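Local atomic coordinates of AlyGC (Glaciecola chathamensis, PDB entry 5GKD), a protein that cleaves alginate as a lyase of polysaccharide lyase family 6, probably by beta-elimination. Residues T530-T535 with Y561-A566; E470-K475 with F496-T501. One frame throughout, in Å; residues are numbered along the deposited sequence.

From the N terminus, the chain first builds the parallel beta-helix that holds the calcium site, and both contacts lie in the second run of parallel strands, which begins near residue 441. Contact 2 comes first, pairing 470-475 with 496-501 and closing a loop of 20 residues; contact 1 follows in series, pairing 530-535 with 561-566 across 25 residues, so the two loops neither nest nor cross. Their centres are about 14 Å apart, and they touch where 496-501 runs beside 530-535: Arg533 NE lies 2.8 Å from Thr501 OG1 and Thr530 N 3.0 Å from Ser500 O, both probable hydrogen bonds. Together they join successive coils of the C-terminal beta-helix.

Contact 1: T530-T535 with Y561-A566; sequences TLIRTT and YHFFDA
Leu531 and Ile532 lie against Phe563 where both segments turn a corner, and this is the tightly packed part of the contact. Leu531 CD2 approaches Phe563 CE1 to 3.8 Å, while Ile532 CD1 meets CZ of the same ring, its side chain running alongside in the same direction. The Phe563 ring reaches both because its CG is anti to the backbone N (chi1 174°). Ile532 CG2 lies at the edge of the Phe564 ring, 3.7 Å from CD1, with the two side chains nearly at right angles; Tyr543 and Leu545 of strand 543-548 also touch that ring. Three backbone hydrogen bonds fix a parallel register. Leu531 N donates to His562 O (2.9 Å, 166° at the hydrogen). Ile532 N donates to Phe563 O (2.8 Å), and Asp565 N returns to Ile532 O (3.0 Å).

The face carrying Thr530, Arg533, His562 and Asp565 is looser and more polar. Thr530 CG2 rests 3.8 Å from Asp565 CB, and toward the far end a water bridges the strands, donating to Thr534 O and Asp565 O. Asp565 OD1 forms salt bridges with Arg591 and Lys594, while Arg533 NE bonds Thr501 and its NH1 forms a salt bridge with Glu504. Arg533 NE and Asp565 OD2 stand 6.4 Å apart, too far for an ion pair: backbone hydrogen bonds, apolar packing and one water join these coils, and the charges find mates on others.

Contact 2: E470-K475 with F496-T501; sequences EYWVSK and FPQRST
Two successive coils of the C-terminal parallel beta-helix meet here, strand 469-473 beside strand 493-497. Phe496 N donates to Tyr471 O (2.7 Å), Val473 N to Phe496 O, and Gln498 N to Val473 O. Trp472 and Phe496, bridge partners on the same face, form an offset stack, with centroids 4.3 Å apart (six-membered ring of Trp472) and planes inclined by 20°. The shared first torsion (chi1 near -70°, CG anti to the carbonyl carbon) brings both side chains out over that face, where they cross at a slant with Phe496 CD2 over the indole. Phe496 CB adds a CH-pi contact, 3.7 Å from the six-membered centroid. Gln498 CD sits at the indole edge, 3.7 Å from CE3, and Trp472 NE1 makes a weak hydrogen bond to Glu470 OE1. An alanine in place of Trp472 removes the indole, and the Phe496 ring, left without its stack, would probably be freer to turn, as would the Glu470 carboxylate. Where the strands end, Arg499 bends at chi2 and chi3 to bring NH1 to Ser474 O (2.9 Å) in the guanidinium plane. Aromatics stacked from coil to coil, here on the partly exposed face with Val473 and Pro497 on the buried one, recur in parallel beta-helices.

Contact 1: T530-T535 with Y561-A566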
loop_
_atom_site.group_PDB
_atom_site.type_symbol
_atom_site.label_atom_id
_atom_site.label_comp_id
_atom_site.label_asym_id
_atom_site.label_seq_id
_atom_site.Cartn_x
_atom_site.Cartn_y
_atom_site.Cartn_z
ATOM N N THR A 530 6.987 -11.249 9.143
ATOM C CA THR A 530 6.331 -11.904 8.021
ATOM C C THR A 530 7.392 -12.739 7.330
ATOM O O THR A 530 8.284 -12.184 6.686
ATOM C CB THR A 530 5.715 -10.886 7.047
ATOM O OG1 THR A 530 6.736 -10.011 6.570
ATOM C CG2 THR A 530 4.639 -10.044 7.715
ATOM N N LEU A 531 7.308 -14.057 7.455
ATOM C CA LEU A 531 8.373 -14.899 6.916
ATOM C C LEU A 531 8.457 -14.776 5.401
ATOM O O LEU A 531 9.541 -14.579 4.843
ATOM C CB LEU A 531 8.173 -16.358 7.329
ATOM C CG LEU A 531 9.402 -17.233 7.072
ATOM C CD1 LEU A 531 10.437 -17.083 8.171
ATOM C CD2 LEU A 531 9.000 -18.700 6.882
ATOM N N ILE A 532 7.328 -14.883 4.716
ATOM C CA ILE A 532 7.280 -14.733 3.267
ATOM C C ILE A 532 6.193 -13.724 2.917
ATOM O O ILE A 532 5.137 -13.684 3.555
ATOM C CB ILE A 532 7.030 -16.079 2.558
ATOM C CG1 ILE A 532 8.085 -17.106 2.971
ATOM C CG2 ILE A 532 7.007 -15.895 1.036
ATOM C CD1 ILE A 532 7.850 -18.480 2.391
ATOM N N ARG A 533 6.459 -12.894 1.912
ATOM C CA ARG A 533 5.504 -11.864 1.526
ATOM C C ARG A 533 5.857 -11.376 0.135
ATOM O O ARG A 533 6.960 -11.614 -0.361
ATOM C CB ARG A 533 5.496 -10.687 2.522
ATOM C CG ARG A 533 6.800 -9.876 2.603
ATOM C CD ARG A 533 6.661 -8.605 3.469
ATOM N NE ARG A 533 7.965 -8.012 3.753
ATOM C CZ ARG A 533 8.653 -7.258 2.896
ATOM N NH1 ARG A 533 8.150 -6.974 1.696
ATOM N NH2 ARG A 533 9.838 -6.769 3.231
ATOM N N THR A 534 4.897 -10.702 -0.495
ATOM C CA THR A 534 5.217 -9.900 -1.657
ATOM C C THR A 534 5.908 -8.621 -1.210
ATOM O O THR A 534 5.878 -8.248 -0.039
ATOM C CB THR A 534 3.961 -9.544 -2.468
ATOM O OG1 THR A 534 3.137 -8.644 -1.721
ATOM C CG2 THR A 534 3.168 -10.784 -2.824
ATOM N N THR A 535 6.509 -7.922 -2.171
ATOM C CA THR A 535 6.849 -6.524 -1.946
ATOM C C THR A 535 5.624 -5.757 -1.462
ATOM O O THR A 535 4.480 -6.122 -1.749
ATOM C CB THR A 535 7.391 -5.874 -3.223
ATOM O OG1 THR A 535 7.671 -4.490 -2.988
ATOM C CG2 THR A 535 6.393 -5.983 -4.355
ATOM N N TYR A 561 3.315 -12.956 14.086
ATOM C CA TYR A 561 4.365 -13.418 13.187
ATOM C C TYR A 561 3.686 -14.280 12.135
ATOM O O TYR A 561 3.388 -15.449 12.379
ATOM C CB TYR A 561 5.429 -14.196 13.950
ATOM C CG TYR A 561 6.732 -14.416 13.219
ATOM C CD1 TYR A 561 6.805 -14.383 11.831
ATOM C CD2 TYR A 561 7.904 -14.646 13.929
ATOM C CE1 TYR A 561 8.004 -14.583 11.179
ATOM C CE2 TYR A 561 9.101 -14.835 13.285
ATOM C CZ TYR A 561 9.150 -14.810 11.920
ATOM O OH TYR A 561 10.352 -15.006 11.289
ATOM N N HIS A 562 3.453 -13.699 10.960
ATOM C CA HIS A 562 2.720 -14.361 9.893
ATOM C C HIS A 562 3.648 -15.172 9.009
ATOM O O HIS A 562 4.822 -14.842 8.826
ATOM C CB HIS A 562 1.983 -13.334 9.043
ATOM C CG HIS A 562 1.245 -12.323 9.854
ATOM N ND1 HIS A 562 0.172 -12.654 10.653
ATOM C CD2 HIS A 562 1.431 -10.992 10.006
ATOM C CE1 HIS A 562 -0.269 -11.568 11.262
ATOM N NE2 HIS A 562 0.478 -10.548 10.887
ATOM N N PHE A 563 3.101 -16.242 8.440
ATOM C CA PHE A 563 3.886 -16.997 7.473
ATOM C C PHE A 563 3.902 -16.306 6.103
ATOM O O PHE A 563 4.971 -16.136 5.505
ATOM C CB PHE A 563 3.348 -18.424 7.349
ATOM C CG PHE A 563 4.012 -19.210 6.271
ATOM C CD1 PHE A 563 5.281 -19.734 6.455
ATOM C CD2 PHE A 563 3.385 -19.403 5.056
ATOM C CE1 PHE A 563 5.905 -20.441 5.451
ATOM C CE2 PHE A 563 3.995 -20.112 4.055
ATOM C CZ PHE A 563 5.262 -20.631 4.250
ATOM N N PHE A 564 2.727 -15.925 5.577
ATOM C CA PHE A 564 2.654 -15.273 4.273
ATOM C C PHE A 564 1.722 -14.074 4.333
ATOM O O PHE A 564 0.557 -14.212 4.714
ATOM C CB PHE A 564 2.190 -16.219 3.155
ATOM C CG PHE A 564 2.185 -15.567 1.793
ATOM C CD1 PHE A 564 3.342 -15.497 1.040
ATOM C CD2 PHE A 564 1.034 -14.972 1.295
ATOM C CE1 PHE A 564 3.352 -14.867 -0.194
ATOM C CE2 PHE A 564 1.031 -14.341 0.059
ATOM C CZ PHE A 564 2.197 -14.295 -0.687
ATOM N N ASP A 565 2.215 -12.917 3.891
ATOM C CA ASP A 565 1.475 -11.659 3.938
ATOM C C ASP A 565 1.432 -11.062 2.535
ATOM O O ASP A 565 2.454 -10.605 2.022
ATOM C CB ASP A 565 2.128 -10.689 4.930
ATOM C CG ASP A 565 1.242 -9.479 5.246
ATOM O OD1 ASP A 565 0.005 -9.608 5.233
ATOM O OD2 ASP A 565 1.785 -8.397 5.515
ATOM N N ALA A 566 0.256 -11.070 1.915
ATOM C CA ALA A 566 0.088 -10.518 0.580
ATOM C C ALA A 566 0.057 -8.994 0.632
ATOM O O ALA A 566 -0.627 -8.412 1.472
ATOM C CB ALA A 566 -1.200 -11.044 -0.063
HETATM O O HOH W 1 3.396 -7.905 1.607
#

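Contact 2: E470-K475 with F496-T501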
loop_
_atom_site.group_PDB
_atom_site.type_symbol
_atom_site.label_atom_id
_atom_site.label_comp_id
_atom_site.label_asym_id
_atom_site.label_seq_id
_atom_site.Cartn_x
_atom_site.Cartn_y
_atom_site.Cartn_z
ATOM N N GLU A 470 23.452 -25.291 7.559
ATOM C CA GLU A 470 22.736 -24.156 8.127
ATOM C C GLU A 470 22.901 -22.938 7.225
ATOM O O GLU A 470 24.017 -22.611 6.819
ATOM C CB GLU A 470 23.240 -23.846 9.547
ATOM C CG GLU A 470 22.884 -24.929 10.580
ATOM C CD GLU A 470 23.203 -24.541 12.030
ATOM O OE1 GLU A 470 24.095 -23.702 12.264
ATOM O OE2 GLU A 470 22.543 -25.074 12.949
ATOM N N TYR A 471 21.794 -22.263 6.922
ATOM C CA TYR A 471 21.813 -21.061 6.086
ATOM C C TYR A 471 21.281 -19.901 6.909
ATOM O O TYR A 471 20.072 -19.796 7.128
ATOM C CB TYR A 471 20.989 -21.256 4.822
ATOM C CG TYR A 471 21.547 -22.316 3.922
ATOM C CD1 TYR A 471 21.282 -23.660 4.154
ATOM C CD2 TYR A 471 22.345 -21.981 2.846
ATOM C CE1 TYR A 471 21.791 -24.633 3.334
ATOM C CE2 TYR A 471 22.866 -22.949 2.023
ATOM C CZ TYR A 471 22.589 -24.270 2.269
ATOM O OH TYR A 471 23.103 -25.238 1.440
ATOM N N TRP A 472 22.181 -19.045 7.372
ATOM C CA TRP A 472 21.810 -17.887 8.165
ATOM C C TRP A 472 21.569 -16.720 7.217
ATOM O O TRP A 472 22.350 -16.496 6.289
ATOM C CB TRP A 472 22.905 -17.567 9.190
ATOM C CG TRP A 472 22.984 -18.625 10.249
ATOM C CD1 TRP A 472 23.658 -19.801 10.175
ATOM C CD2 TRP A 472 22.313 -18.625 11.517
ATOM N NE1 TRP A 472 23.462 -20.537 11.327
ATOM C CE2 TRP A 472 22.641 -19.835 12.165
ATOM C CE3 TRP A 472 21.473 -17.716 12.169
ATOM C CZ2 TRP A 472 22.164 -20.157 13.430
ATOM C CZ3 TRP A 472 21.004 -18.032 13.423
ATOM C CH2 TRP A 472 21.350 -19.245 14.045
ATOM N N VAL A 473 20.478 -15.996 7.430
ATOM C CA VAL A 473 20.003 -15.024 6.452
ATOM C C VAL A 473 19.866 -13.684 7.153
ATOM O O VAL A 473 18.861 -13.423 7.822
ATOM C CB VAL A 473 18.686 -15.458 5.802
ATOM C CG1 VAL A 473 18.229 -14.414 4.819
ATOM C CG2 VAL A 473 18.879 -16.786 5.096
ATOM N N SER A 474 20.878 -12.834 7.004
ATOM C CA SER A 474 20.909 -11.511 7.602
ATOM C C SER A 474 20.353 -10.429 6.689
ATOM O O SER A 474 20.225 -9.282 7.123
ATOM C CB SER A 474 22.349 -11.145 7.983
ATOM O OG SER A 474 23.228 -11.433 6.914
ATOM N N LYS A 475 20.029 -10.759 5.446
ATOM C CA LYS A 475 19.529 -9.786 4.488
ATOM C C LYS A 475 18.326 -10.373 3.772
ATOM O O LYS A 475 18.330 -11.553 3.407
ATOM C CB LYS A 475 20.611 -9.398 3.479
ATOM C CG LYS A 475 21.742 -8.615 4.117
ATOM C CD LYS A 475 22.791 -8.156 3.111
ATOM C CE LYS A 475 23.599 -9.332 2.559
ATOM N NZ LYS A 475 24.742 -8.889 1.689
ATOM N N PHE A 496 17.791 -20.109 8.617
ATOM C CA PHE A 496 17.538 -19.318 9.817
ATOM C C PHE A 496 17.359 -17.860 9.430
ATOM O O PHE A 496 18.357 -17.151 9.233
ATOM C CB PHE A 496 18.688 -19.444 10.818
ATOM C CG PHE A 496 18.807 -20.781 11.470
ATOM C CD1 PHE A 496 17.927 -21.170 12.460
ATOM C CD2 PHE A 496 19.828 -21.637 11.126
ATOM C CE1 PHE A 496 18.058 -22.392 13.074
ATOM C CE2 PHE A 496 19.960 -22.867 11.746
ATOM C CZ PHE A 496 19.075 -23.239 12.714
ATOM N N PRO A 497 16.133 -17.353 9.334
ATOM C CA PRO A 497 15.953 -15.910 9.165
ATOM C C PRO A 497 16.392 -15.138 10.403
ATOM O O PRO A 497 16.138 -15.541 11.542
ATOM C CB PRO A 497 14.446 -15.775 8.932
ATOM C CG PRO A 497 13.866 -16.971 9.633
ATOM C CD PRO A 497 14.846 -18.065 9.409
ATOM N N GLN A 498 17.050 -14.015 10.168
ATOM C CA GLN A 498 17.389 -13.087 11.228
ATOM C C GLN A 498 16.744 -11.725 11.035
ATOM O O GLN A 498 16.935 -10.848 11.886
ATOM C CB GLN A 498 18.910 -12.930 11.340
ATOM C CG GLN A 498 19.635 -14.223 11.693
ATOM C CD GLN A 498 21.146 -14.088 11.610
ATOM O OE1 GLN A 498 21.733 -14.238 10.545
ATOM N NE2 GLN A 498 21.781 -13.802 12.740
ATOM N N ARG A 499 16.001 -11.519 9.946
ATOM C CA ARG A 499 15.289 -10.273 9.675
ATOM C C ARG A 499 13.780 -10.489 9.779
ATOM O O ARG A 499 13.289 -11.617 9.872
ATOM C CB ARG A 499 15.645 -9.719 8.285
ATOM C CG ARG A 499 17.136 -9.470 8.040
ATOM C CD ARG A 499 17.609 -8.092 8.528
ATOM N NE ARG A 499 17.743 -8.015 9.980
ATOM C CZ ARG A 499 18.811 -8.445 10.662
ATOM N NH1 ARG A 499 19.843 -8.986 10.019
ATOM N NH2 ARG A 499 18.847 -8.344 11.990
ATOM N N SER A 500 13.043 -9.376 9.758
ATOM C CA SER A 500 11.586 -9.424 9.843
ATOM C C SER A 500 10.970 -10.195 8.685
ATOM O O SER A 500 9.882 -10.761 8.821
ATOM C CB SER A 500 11.021 -8.009 9.874
ATOM O OG SER A 500 11.109 -7.487 11.178
ATOM N N THR A 501 11.637 -10.220 7.548
ATOM C CA THR A 501 11.198 -10.991 6.403
ATOM C C THR A 501 12.332 -11.898 5.973
ATOM O O THR A 501 13.497 -11.494 5.995
ATOM C CB THR A 501 10.786 -10.084 5.229
ATOM O OG1 THR A 501 9.646 -9.307 5.606
ATOM C CG2 THR A 501 10.448 -10.915 4.003
HETATM O O HOH W 2 15.719 -13.175 7.271
#